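Local coordinates for protein polyphenol oxidase, chloroplastic (Malus domestica, PDB 6ELV) that belongs to the tyrosinase family and oxidises mono- and o-diphenols to o-diquinones, the part crystallised being its separately expressed C-terminal domain, at residues 67-72 with 122-127. Numbering follows the deposited sequence.
Sequences YVNDVD and SVVVTL. With CA (calcium ion), chain B.
Backbone bonds pair Tyr-67 with Thr-126 and Asn-69 with Val-124, both antiparallel hydrogen-bonded pairs. The straightest runs from Thr-126 N to Tyr-67 O (2.8 Å, 174° at the hydrogen), and Val-124 N reaches Asn-69 O at 2.9 Å. Between them, in the non-hydrogen-bonded pair Val-68/Val-125, Val-68 CA makes a CA-H...O contact with Val-124 O.

Side-chain packing differs on the two faces. Val-68 sends CG1 against Val-123 CB (3.9 Å) on the buried face, where helix 109-115 also packs. On the other, the Asn-69 amide lies alongside Val-124, OD1 3.5 Å from CG1, placed there by a chi1 of 69° that sets CG between backbone N and carbonyl carbon. Its ND2 donates to Asp-70 O (2.8 Å) from well above the carbonyl plane, while OD1, Val-124 O and Thr-126 OG1 are all hydrogen-bonded to one water. With an alanine here, that water and Asp-70 O would probably each lose a partner, and the flank of Val-124 would be less covered.

These are neighbouring strands of a mixed sheet, 122-131 lying between 62-70 and 25-30. Beyond the pairing, Val-71 turns its methyls onto Ser-122, and a second water links Val-71 N to Ser-122 O.

An Asx turn, Asp-72 N to Asp-70 OD1, accompanies the calcium site: Asp-70 chelates through both carboxylate oxygens, Asp-72 binds through OD2 (2.4 Å), and Asp-120 and two waters also coordinate the ion.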
ATOM      1  N   TYR A  67       0.350   3.361   5.216  1.00  6.72           N
ATOM      2  CA  TYR A  67       0.183   2.856   6.572  1.00  7.39           C
ATOM      3  C   TYR A  67      -0.559   1.525   6.530  1.00  7.14           C
ATOM      4  O   TYR A  67      -1.294   1.229   5.585  1.00  7.44           O
ATOM      5  CB  TYR A  67      -0.603   3.844   7.454  1.00  8.38           C
ATOM      6  CG  TYR A  67       0.112   5.149   7.693  1.00  8.09           C
ATOM      7  CD1 TYR A  67       0.199   6.117   6.696  1.00 10.25           C
ATOM      8  CD2 TYR A  67       0.694   5.424   8.922  1.00 10.53           C
ATOM      9  CE1 TYR A  67       0.853   7.309   6.924  1.00 12.52           C
ATOM     10  CE2 TYR A  67       1.348   6.617   9.153  1.00 12.69           C
ATOM     11  CZ  TYR A  67       1.439   7.549   8.145  1.00 13.75           C
ATOM     12  OH  TYR A  67       2.091   8.742   8.368  1.00 19.40           O
ATOM     13  N   VAL A  68      -0.391   0.732   7.583  1.00  7.46           N
ATOM     14  CA  VAL A  68      -1.075  -0.551   7.707  1.00  7.35           C
ATOM     15  C   VAL A  68      -1.707  -0.639   9.089  1.00  7.71           C
ATOM     16  O   VAL A  68      -1.123  -0.181  10.077  1.00  8.74           O
ATOM     17  CB  VAL A  68      -0.080  -1.716   7.480  1.00  8.43           C
ATOM     18  CG1 VAL A  68      -0.746  -3.072   7.675  1.00  9.60           C
ATOM     19  CG2 VAL A  68       0.506  -1.637   6.085  1.00  9.74           C
ATOM     20  N   ASN A  69      -2.883  -1.262   9.171  1.00  7.34           N
ATOM     21  CA  ASN A  69      -3.488  -1.547  10.464  1.00  7.92           C
ATOM     22  C   ASN A  69      -4.185  -2.896  10.427  1.00  7.21           C
ATOM     23  O   ASN A  69      -4.481  -3.441   9.366  1.00  7.89           O
ATOM     24  CB  ASN A  69      -4.434  -0.434  10.982  1.00  8.74           C
ATOM     25  CG  ASN A  69      -5.728  -0.291  10.186  1.00  8.92           C
ATOM     26  OD1 ASN A  69      -5.812   0.522   9.264  1.00  9.72           O
ATOM     27  ND2 ASN A  69      -6.763  -1.028  10.576  1.00  9.41           N
ATOM     28  N   ASP A  70      -4.460  -3.401  11.629  1.00  7.75           N
ATOM     29  CA  ASP A  70      -5.149  -4.667  11.821  1.00  8.37           C
ATOM     30  C   ASP A  70      -6.575  -4.550  11.288  1.00  7.56           C
ATOM     31  O   ASP A  70      -7.309  -3.614  11.637  1.00  8.45           O
ATOM     32  CB  ASP A  70      -5.122  -4.974  13.323  1.00  8.79           C
ATOM     33  CG  ASP A  70      -5.658  -6.343  13.677  1.00  8.32           C
ATOM     34  OD1 ASP A  70      -6.800  -6.668  13.278  1.00  8.57           O
ATOM     35  OD2 ASP A  70      -4.959  -7.082  14.414  1.00  9.72           O
ATOM     36  N   VAL A  71      -6.961  -5.511  10.443  1.00  8.15           N
ATOM     37  CA  VAL A  71      -8.264  -5.511   9.793  1.00  8.90           C
ATOM     38  C   VAL A  71      -9.424  -5.514  10.778  1.00  8.55           C
ATOM     39  O   VAL A  71     -10.532  -5.099  10.429  1.00 10.23           O
ATOM     40  CB  VAL A  71      -8.336  -6.698   8.808  1.00 10.16           C
ATOM     41  CG1 VAL A  71      -8.373  -8.026   9.561  1.00 10.71           C
ATOM     42  CG2 VAL A  71      -9.511  -6.547   7.855  1.00 11.11           C
ATOM     43  N   ASP A  72      -9.204  -5.973  11.999  1.00  8.06           N
ATOM     44  CA  ASP A  72     -10.264  -6.052  12.990  1.00  8.98           C
ATOM     45  C   ASP A  72     -10.421  -4.778  13.814  1.00  9.20           C
ATOM     46  O   ASP A  72     -11.329  -4.699  14.651  1.00 10.23           O
ATOM     47  CB  ASP A  72      -9.971  -7.221  13.916  1.00  9.40           C
ATOM     48  CG  ASP A  72      -9.790  -8.527  13.161  1.00  9.64           C
ATOM     49  OD1 ASP A  72     -10.733  -8.905  12.428  1.00 11.08           O
ATOM     50  OD2 ASP A  72      -8.716  -9.164  13.277  1.00  9.95           O
ATOM     51  N   SER A 122      -5.872 -10.898   6.415  1.00 10.08           N
ATOM     52  CA  SER A 122      -5.835  -9.689   5.609  1.00  9.84           C
ATOM     53  C   SER A 122      -5.437  -8.555   6.529  1.00  8.75           C
ATOM     54  O   SER A 122      -5.437  -8.707   7.750  1.00  9.60           O
ATOM     55  CB  SER A 122      -7.205  -9.394   5.008  1.00 11.45           C
ATOM     56  OG  SER A 122      -8.176  -9.244   6.026  1.00 15.08           O
ATOM     57  N   VAL A 123      -5.092  -7.412   5.927  1.00  8.78           N
ATOM     58  CA  VAL A 123      -4.752  -6.190   6.648  1.00  8.12           C
ATOM     59  C   VAL A 123      -5.436  -5.027   5.947  1.00  8.41           C
ATOM     60  O   VAL A 123      -5.917  -5.150   4.821  1.00 10.35           O
ATOM     61  CB  VAL A 123      -3.229  -5.955   6.727  1.00  9.41           C
ATOM     62  CG1 VAL A 123      -2.547  -7.109   7.450  1.00 11.50           C
ATOM     63  CG2 VAL A 123      -2.637  -5.753   5.320  1.00 10.52           C
ATOM     64  N   VAL A 124      -5.459  -3.877   6.618  1.00  7.54           N
ATOM     65  CA  VAL A 124      -5.935  -2.647   5.995  1.00  7.79           C
ATOM     66  C   VAL A 124      -4.742  -1.787   5.619  1.00  7.33           C
ATOM     67  O   VAL A 124      -3.898  -1.471   6.472  1.00  7.68           O
ATOM     68  CB  VAL A 124      -6.889  -1.880   6.921  1.00  8.77           C
ATOM     69  CG1 VAL A 124      -7.251  -0.530   6.303  1.00  9.00           C
ATOM     70  CG2 VAL A 124      -8.145  -2.706   7.179  1.00 10.72           C
ATOM     71  N   VAL A 125      -4.685  -1.389   4.353  1.00  7.10           N
ATOM     72  CA  VAL A 125      -3.650  -0.502   3.840  1.00  7.16           C
ATOM     73  C   VAL A 125      -4.281   0.858   3.604  1.00  7.38           C
ATOM     74  O   VAL A 125      -5.320   0.957   2.937  1.00  8.47           O
ATOM     75  CB  VAL A 125      -3.033  -1.056   2.545  1.00  8.13           C
ATOM     76  CG1 VAL A 125      -2.003  -0.081   1.974  1.00  9.69           C
ATOM     77  CG2 VAL A 125      -2.365  -2.411   2.832  1.00  9.65           C
ATOM     78  N   THR A 126      -3.637   1.899   4.124  1.00  7.50           N
ATOM     79  CA  THR A 126      -4.078   3.276   3.962  1.00  7.55           C
ATOM     80  C   THR A 126      -3.053   4.015   3.115  1.00  7.29           C
ATOM     81  O   THR A 126      -1.851   3.946   3.393  1.00  7.96           O
ATOM     82  CB  THR A 126      -4.223   3.945   5.337  1.00  8.68           C
ATOM     83  OG1 THR A 126      -5.212   3.252   6.111  1.00 10.11           O
ATOM     84  CG2 THR A 126      -4.667   5.393   5.226  1.00 11.00           C
ATOM     85  N   LEU A 127      -3.534   4.725   2.097  1.00  7.23           N
ATOM     86  CA  LEU A 127      -2.698   5.559   1.243  1.00  7.59           C
ATOM     87  C   LEU A 127      -3.058   7.011   1.520  1.00  7.02           C
ATOM     88  O   LEU A 127      -4.234   7.388   1.433  1.00  7.83           O
ATOM     89  CB  LEU A 127      -2.925   5.226  -0.231  1.00  8.95           C
ATOM     90  CG  LEU A 127      -2.737   3.760  -0.634  1.00 11.10           C
ATOM     91  CD1 LEU A 127      -2.927   3.628  -2.127  1.00 14.96           C
ATOM     92  CD2 LEU A 127      -1.377   3.254  -0.230  1.00 11.49           C
TER
HETATM   93 CA    CA B 601      -6.528  -8.990  14.244  1.00  5.27          CA
HETATM   94  O   HOH W   1      -3.955   1.327   7.438  1.00  8.80           O
HETATM   95  O   HOH W   2      -4.914  -7.427  10.104  1.00  9.50           O
HETATM   96  O   HOH W   3      -7.393 -10.862  15.601  1.00 12.58           O
HETATM   97  O   HOH W   4      -4.653  -9.795  15.535  1.00 12.67           O